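Local coordinates for glycosyl hydrolase, family 31/fibronectin type III domain protein (Clostridium perfringens, PDB 4UAP) that binds N-acetylgalactosamine through a calcium-containing beta-sandwich module of a family 31 glycoside hydrolase, probably directing the enzyme toward galacto-configured glycans, at residues K23-T29 / I142-E146; S31-R36 / Y73-N77. One frame throughout, in Å; residues are numbered along the deposited sequence.

Contact 1: residues K23-T29 / I142-E146; sequences KLIDGTT and INEIE. With CA (calcium ion), chain D.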
loop_
_atom_site.group_PDB
_atom_site.type_symbol
_atom_site.label_atom_id
_atom_site.label_comp_id
_atom_site.label_asym_id
_atom_site.label_seq_id
_atom_site.Cartn_x
_atom_site.Cartn_y
_atom_site.Cartn_z
ATOM N N LYS A 23 -1.882 -8.950 -4.201
ATOM C CA LYS A 23 -0.815 -8.420 -5.060
ATOM C C LYS A 23 0.099 -7.442 -4.314
ATOM O O LYS A 23 1.130 -7.024 -4.838
ATOM C CB LYS A 23 -1.419 -7.747 -6.301
ATOM C CG LYS A 23 -2.139 -8.720 -7.253
ATOM C CD LYS A 23 -1.163 -9.767 -7.799
ATOM C CE LYS A 23 -1.849 -10.778 -8.728
ATOM N NZ LYS A 23 -2.060 -10.239 -10.101
ATOM N N LEU A 24 -0.283 -7.063 -3.099
ATOM C CA LEU A 24 0.581 -6.215 -2.278
ATOM C C LEU A 24 1.710 -7.027 -1.656
ATOM O O LEU A 24 2.746 -6.477 -1.287
ATOM C CB LEU A 24 -0.214 -5.522 -1.160
ATOM C CG LEU A 24 -1.278 -4.500 -1.564
ATOM C CD1 LEU A 24 -2.118 -4.077 -0.334
ATOM C CD2 LEU A 24 -0.637 -3.282 -2.244
ATOM N N ILE A 25 1.510 -8.335 -1.529
ATOM C CA ILE A 25 2.495 -9.166 -0.843
ATOM C C ILE A 25 2.858 -10.441 -1.608
ATOM O O ILE A 25 3.353 -11.403 -1.021
ATOM C CB ILE A 25 1.997 -9.552 0.571
ATOM C CG1 ILE A 25 0.703 -10.360 0.483
ATOM C CG2 ILE A 25 1.738 -8.312 1.414
ATOM C CD1 ILE A 25 0.183 -10.846 1.825
ATOM N N ASP A 26 2.645 -10.450 -2.921
ATOM C CA ASP A 26 2.904 -11.666 -3.693
ATOM C C ASP A 26 4.364 -11.766 -4.138
ATOM O O ASP A 26 4.746 -12.727 -4.798
ATOM C CB ASP A 26 1.994 -11.732 -4.913
ATOM C CG ASP A 26 2.244 -10.597 -5.876
ATOM O OD1 ASP A 26 2.327 -9.443 -5.412
ATOM O OD2 ASP A 26 2.375 -10.852 -7.092
ATOM N N GLY A 27 5.173 -10.775 -3.778
ATOM C CA GLY A 27 6.591 -10.805 -4.090
ATOM C C GLY A 27 6.910 -10.234 -5.459
ATOM O O GLY A 27 7.946 -10.550 -6.039
ATOM N N THR A 28 6.022 -9.398 -5.987
ATOM C CA THR A 28 6.251 -8.763 -7.278
ATOM C C THR A 28 6.319 -7.257 -7.124
ATOM O O THR A 28 5.305 -6.612 -6.869
ATOM C CB THR A 28 5.141 -9.104 -8.304
ATOM O OG1 THR A 28 3.852 -8.874 -7.715
ATOM C CG2 THR A 28 5.241 -10.566 -8.739
ATOM N N THR A 29 7.504 -6.689 -7.313
ATOM C CA THR A 29 7.679 -5.254 -7.095
ATOM C C THR A 29 7.680 -4.435 -8.382
ATOM O O THR A 29 7.784 -3.211 -8.338
ATOM C CB THR A 29 8.994 -4.969 -6.349
ATOM O OG1 THR A 29 10.080 -5.532 -7.091
ATOM C CG2 THR A 29 8.961 -5.571 -4.946
ATOM N N ILE A 142 -0.629 0.265 -6.633
ATOM C CA ILE A 142 0.515 -0.035 -5.781
ATOM C C ILE A 142 1.111 -1.376 -6.204
ATOM O O ILE A 142 0.382 -2.354 -6.351
ATOM C CB ILE A 142 0.104 -0.075 -4.291
ATOM C CG1 ILE A 142 -0.454 1.290 -3.861
ATOM C CG2 ILE A 142 1.286 -0.501 -3.418
ATOM C CD1 ILE A 142 -1.068 1.290 -2.430
ATOM N N ASN A 143 2.427 -1.420 -6.418
ATOM C CA ASN A 143 3.088 -2.656 -6.845
ATOM C C ASN A 143 3.213 -3.694 -5.739
ATOM O O ASN A 143 3.017 -4.879 -5.956
ATOM C CB ASN A 143 4.497 -2.359 -7.374
ATOM C CG ASN A 143 4.499 -1.385 -8.520
ATOM O OD1 ASN A 143 3.443 -1.001 -9.032
ATOM N ND2 ASN A 143 5.699 -0.984 -8.949
ATOM N N GLU A 144 3.580 -3.240 -4.550
ATOM C CA GLU A 144 3.982 -4.149 -3.488
ATOM C C GLU A 144 4.216 -3.341 -2.233
ATOM O O GLU A 144 4.575 -2.168 -2.311
ATOM C CB GLU A 144 5.266 -4.917 -3.868
ATOM C CG GLU A 144 5.655 -6.058 -2.884
ATOM C CD GLU A 144 5.026 -7.405 -3.248
ATOM O OE1 GLU A 144 5.307 -8.411 -2.567
ATOM O OE2 GLU A 144 4.243 -7.465 -4.220
ATOM N N ILE A 145 3.998 -3.959 -1.080
ATOM C CA ILE A 145 4.425 -3.373 0.175
ATOM C C ILE A 145 5.216 -4.444 0.906
ATOM O O ILE A 145 4.722 -5.553 1.092
ATOM C CB ILE A 145 3.237 -2.877 1.033
ATOM C CG1 ILE A 145 2.482 -1.768 0.279
ATOM C CG2 ILE A 145 3.743 -2.373 2.394
ATOM C CD1 ILE A 145 1.203 -1.244 0.994
ATOM N N GLU A 146 6.456 -4.114 1.268
ATOM C CA GLU A 146 7.379 -5.042 1.931
ATOM C C GLU A 146 7.691 -4.604 3.353
ATOM O O GLU A 146 7.841 -3.411 3.613
ATOM C CB GLU A 146 8.696 -5.145 1.150
ATOM C CG GLU A 146 8.554 -5.745 -0.222
ATOM C CD GLU A 146 9.887 -5.961 -0.890
ATOM O OE1 GLU A 146 10.855 -5.259 -0.521
ATOM O OE2 GLU A 146 9.966 -6.835 -1.780
HETATM CA CA CA D . 2.991 -7.166 -6.144
#
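Glu144 reaches from the strand into the loop 23-29, and its side chain can be traced atom by atom. CB lies against Thr28 O and the CG2 methyl of Thr29. CG stands anti to the backbone N (chi1 -172°), passing between Leu24 O and that same methyl, and a bend at chi2 (89°) then turns the carboxylate into the loop. There the two oxygens divide the work. Glu144 OE1 accepts from Gly27 N at 2.7 Å, on its syn side and somewhat out of the carboxylate plane; Glu144 OE2 binds the calcium ion at 2.3 Å and takes a second, weak bond from Thr28 N. Metal and amides together thus fix the rotation of the carboxylate.

The same ion gathers Lys23 O, Asp26 OD1, both Thr28 O and Thr28 OG1, and Asn143 O, with Ser35 O from further along the loop as seventh ligand. Thr28 OG1 also donates to Asp26 OD2, so the aspartate serves metal and hydroxyl with different oxygens.

Beside the site, Ile145 N meets a lone pair of Leu24 O at 2.8 Å, nearly straight at 173°. Asn143 ND2 donates to Thr29 O (3.1 Å) from above the carbonyl plane. On the core side, Leu24 CD2 packs on Ile142 CG2 at 3.6 Å, continuing into the core beside Met57 and Phe59.

Oxygens of the two segments come as close as 3.0 Å, as between Thr28 O and Asn143 O, a closeness that the shared calcium ion compensates. The geometry is consistent with calcium clamping loop to strand, its charge probably keeping both carboxylates ionised.

Contact 2: residues S31-R36 / Y73-N77; sequences SDDSSR and YNRMN. With CA (calcium ion), chain D; NGA (2-acetamido-2-deoxy-beta-D-galactopyranose), chain C.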
loop_
_atom_site.group_PDB
_atom_site.type_symbol
_atom_site.label_atom_id
_atom_site.label_comp_id
_atom_site.label_asym_id
_atom_site.label_seq_id
_atom_site.Cartn_x
_atom_site.Cartn_y
_atom_site.Cartn_z
ATOM N N SER A 31 6.235 -2.691 -11.935
ATOM C CA SER A 31 5.041 -1.882 -12.196
ATOM C C SER A 31 4.073 -2.526 -13.190
ATOM O O SER A 31 3.048 -1.929 -13.534
ATOM C CB SER A 31 5.446 -0.497 -12.709
ATOM O OG SER A 31 6.153 0.230 -11.715
ATOM N N ASP A 32 4.395 -3.736 -13.646
ATOM C CA ASP A 32 3.556 -4.469 -14.599
ATOM C C ASP A 32 2.144 -4.640 -14.053
ATOM O O ASP A 32 1.978 -4.753 -12.842
ATOM C CB ASP A 32 4.164 -5.841 -14.896
ATOM C CG ASP A 32 5.544 -5.747 -15.549
ATOM O OD1 ASP A 32 5.671 -5.063 -16.588
ATOM O OD2 ASP A 32 6.504 -6.353 -15.020
ATOM N N ASP A 33 1.138 -4.674 -14.931
ATOM C CA ASP A 33 -0.249 -4.896 -14.498
ATOM C C ASP A 33 -0.368 -6.141 -13.628
ATOM O O ASP A 33 -1.160 -6.179 -12.680
ATOM C CB ASP A 33 -1.199 -5.048 -15.693
ATOM C CG ASP A 33 -1.433 -3.745 -16.441
ATOM O OD1 ASP A 33 -1.080 -2.665 -15.918
ATOM O OD2 ASP A 33 -1.997 -3.806 -17.558
ATOM N N SER A 34 0.413 -7.166 -13.966
ATOM C CA SER A 34 0.320 -8.448 -13.278
ATOM C C SER A 34 0.901 -8.424 -11.852
ATOM O O SER A 34 0.684 -9.360 -11.077
ATOM C CB SER A 34 1.020 -9.527 -14.107
ATOM O OG SER A 34 2.389 -9.208 -14.279
ATOM N N SER A 35 1.626 -7.361 -11.507
ATOM C CA SER A 35 2.226 -7.227 -10.167
ATOM C C SER A 35 1.361 -6.462 -9.161
ATOM O O SER A 35 1.529 -6.612 -7.947
ATOM C CB SER A 35 3.584 -6.513 -10.254
ATOM O OG SER A 35 4.488 -7.176 -11.124
ATOM N N ARG A 36 0.449 -5.634 -9.660
ATOM C CA ARG A 36 -0.123 -4.557 -8.852
ATOM C C ARG A 36 -1.463 -4.847 -8.190
ATOM O O ARG A 36 -2.246 -5.666 -8.675
ATOM C CB ARG A 36 -0.304 -3.299 -9.717
ATOM C CG ARG A 36 0.947 -2.788 -10.411
ATOM C CD ARG A 36 0.722 -1.357 -10.893
ATOM N NE ARG A 36 -0.567 -1.229 -11.573
ATOM C CZ ARG A 36 -0.753 -1.366 -12.884
ATOM N NH1 ARG A 36 0.275 -1.621 -13.697
ATOM N NH2 ARG A 36 -1.974 -1.242 -13.384
ATOM N N TYR A 73 6.121 0.094 -2.840
ATOM C CA TYR A 73 6.617 0.215 -4.200
ATOM C C TYR A 73 5.541 0.827 -5.090
ATOM O O TYR A 73 4.455 0.265 -5.266
ATOM C CB TYR A 73 7.059 -1.147 -4.735
ATOM C CG TYR A 73 8.299 -1.689 -4.051
ATOM C CD1 TYR A 73 8.212 -2.349 -2.823
ATOM C CD2 TYR A 73 9.560 -1.536 -4.633
ATOM C CE1 TYR A 73 9.346 -2.844 -2.198
ATOM C CE2 TYR A 73 10.703 -2.019 -4.005
ATOM C CZ TYR A 73 10.589 -2.676 -2.800
ATOM O OH TYR A 73 11.718 -3.165 -2.193
ATOM N N ASN A 74 5.852 1.998 -5.638
ATOM C CA ASN A 74 4.886 2.772 -6.395
ATOM C C ASN A 74 4.940 2.458 -7.881
ATOM O O ASN A 74 5.966 2.026 -8.396
ATOM C CB ASN A 74 5.119 4.264 -6.169
ATOM C CG ASN A 74 4.909 4.657 -4.724
ATOM O OD1 ASN A 74 3.864 4.367 -4.148
ATOM N ND2 ASN A 74 5.920 5.276 -4.117
ATOM N N ARG A 75 3.821 2.678 -8.562
ATOM C CA ARG A 75 3.749 2.380 -9.983
ATOM C C ARG A 75 4.535 3.424 -10.763
ATOM O O ARG A 75 4.206 4.608 -10.733
ATOM C CB ARG A 75 2.300 2.333 -10.470
ATOM C CG ARG A 75 2.194 1.980 -11.953
ATOM C CD ARG A 75 0.778 2.117 -12.457
ATOM N NE ARG A 75 0.707 1.782 -13.873
ATOM C CZ ARG A 75 -0.423 1.757 -14.569
ATOM N NH1 ARG A 75 -1.572 2.054 -13.972
ATOM N NH2 ARG A 75 -0.398 1.437 -15.854
ATOM N N MET A 76 5.569 2.975 -11.466
ATOM C CA MET A 76 6.434 3.887 -12.213
ATOM C C MET A 76 6.325 3.649 -13.717
ATOM O O MET A 76 6.035 2.534 -14.166
ATOM C CB MET A 76 7.899 3.737 -11.774
ATOM C CG MET A 76 8.120 3.832 -10.255
ATOM S SD MET A 76 7.543 5.368 -9.500
ATOM C CE MET A 76 8.843 6.479 -10.028
ATOM N N ASN A 77 6.563 4.703 -14.490
ATOM C CA ASN A 77 6.671 4.571 -15.937
ATOM C C ASN A 77 8.041 4.029 -16.283
ATOM O O ASN A 77 8.950 4.102 -15.463
ATOM C CB ASN A 77 6.448 5.919 -16.619
ATOM C CG ASN A 77 5.094 6.490 -16.316
ATOM O OD1 ASN A 77 4.085 5.788 -16.409
ATOM N ND2 ASN A 77 5.054 7.765 -15.949
HETATM CA CA CA D . 2.991 -7.166 -6.144
HETATM C C1 NGA C . -5.814 3.220 -17.227
HETATM C C2 NGA C . -4.464 2.543 -17.011
HETATM C C3 NGA C . -4.637 1.338 -16.111
HETATM C C4 NGA C . -5.366 1.772 -14.846
HETATM C C5 NGA C . -6.745 2.304 -15.238
HETATM C C6 NGA C . -7.619 2.809 -14.098
HETATM C C7 NGA C . -2.638 2.520 -18.669
HETATM C C8 NGA C . -2.176 1.982 -19.992
HETATM N N2 NGA C . -3.862 2.138 -18.282
HETATM O O1 NGA C . -5.572 4.518 -17.715
HETATM O O3 NGA C . -3.358 0.813 -15.854
HETATM O O4 NGA C . -4.612 2.788 -14.220
HETATM O O5 NGA C . -6.580 3.419 -16.062
HETATM O O6 NGA C . -8.809 3.388 -14.627
HETATM O O7 NGA C . -1.901 3.268 -18.010
HETATM O O HOH W 1 -2.248 -0.763 -17.526
#
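Arg36 and Arg75 lay their guanidinium groups flat on one another. The centres are 3.6 Å apart and the planes differ by only 7°, with an offset that sets Arg36 NH2 3.4 Å from Arg75 NH1. Arg75 arrives fully extended, CG anti to the backbone N (chi1 -178°), whereas Arg36 bends at chi3; the aliphatic part of Arg75 runs past Arg36 CD.

Charge and hydrogen bonding hold Arg36 in place. Arg36 NH1 donates to Ser31 O, which lies in the guanidinium plane, and, with the oxygen tilted from that plane, to the anti lone pair of Asp33 OD1, a salt bridge of 2.8 Å. Asp38 takes NH2 in a second salt bridge. These carboxylates would offset the paired positive charges.

A single direct hydrogen bond joins the segments: Met76 N to Ser31 OG, 2.8 Å and 174°, which ties the loop 31-36 to the backbone just beyond strand 64-74.

Of the two segments, Arg75 makes the direct hydrogen bonds to the sugar, and Ile42 N adds another. Arg75 NH1 donates to NGA O3 at 2.9 Å and to NGA O4 at 3.1 Å, while NH2 makes weaker bonds to NGA O3 and O7. O3 sits at the guanidinium edge, and a water links it to Asp33 OD1.

With Trp41, Ile42 and Ala85 completing the pocket, this is the loop-built binding site of a CBM32 beta-sandwich, in which a stacked arginine reads the O3 and O4 hydroxyls of N-acetylgalactosamine.

In the fold
Both contacts pin one long loop, between strands 6-9 and 37-38, onto strand 141-149 and onto the chain just beyond its neighbour, strand 64-74. Their centres are about 9 Å apart, and contact 2 is nested along the chain within the loop that contact 1 closes. Contact 1 lies deeper, its centre about 8 Å from that of the chain, against about 12 Å, and buries about twice the surface; oxygens round a cation dominate it, backed by aliphatic packing. Contact 2, at the loop end of the sandwich, stacks two arginines, one of which bonds the sugar. Ser35 supplies a calcium ligand immediately before Arg36, so metal site and sugar pocket adjoin along the chain, and calcium may help to position Arg36.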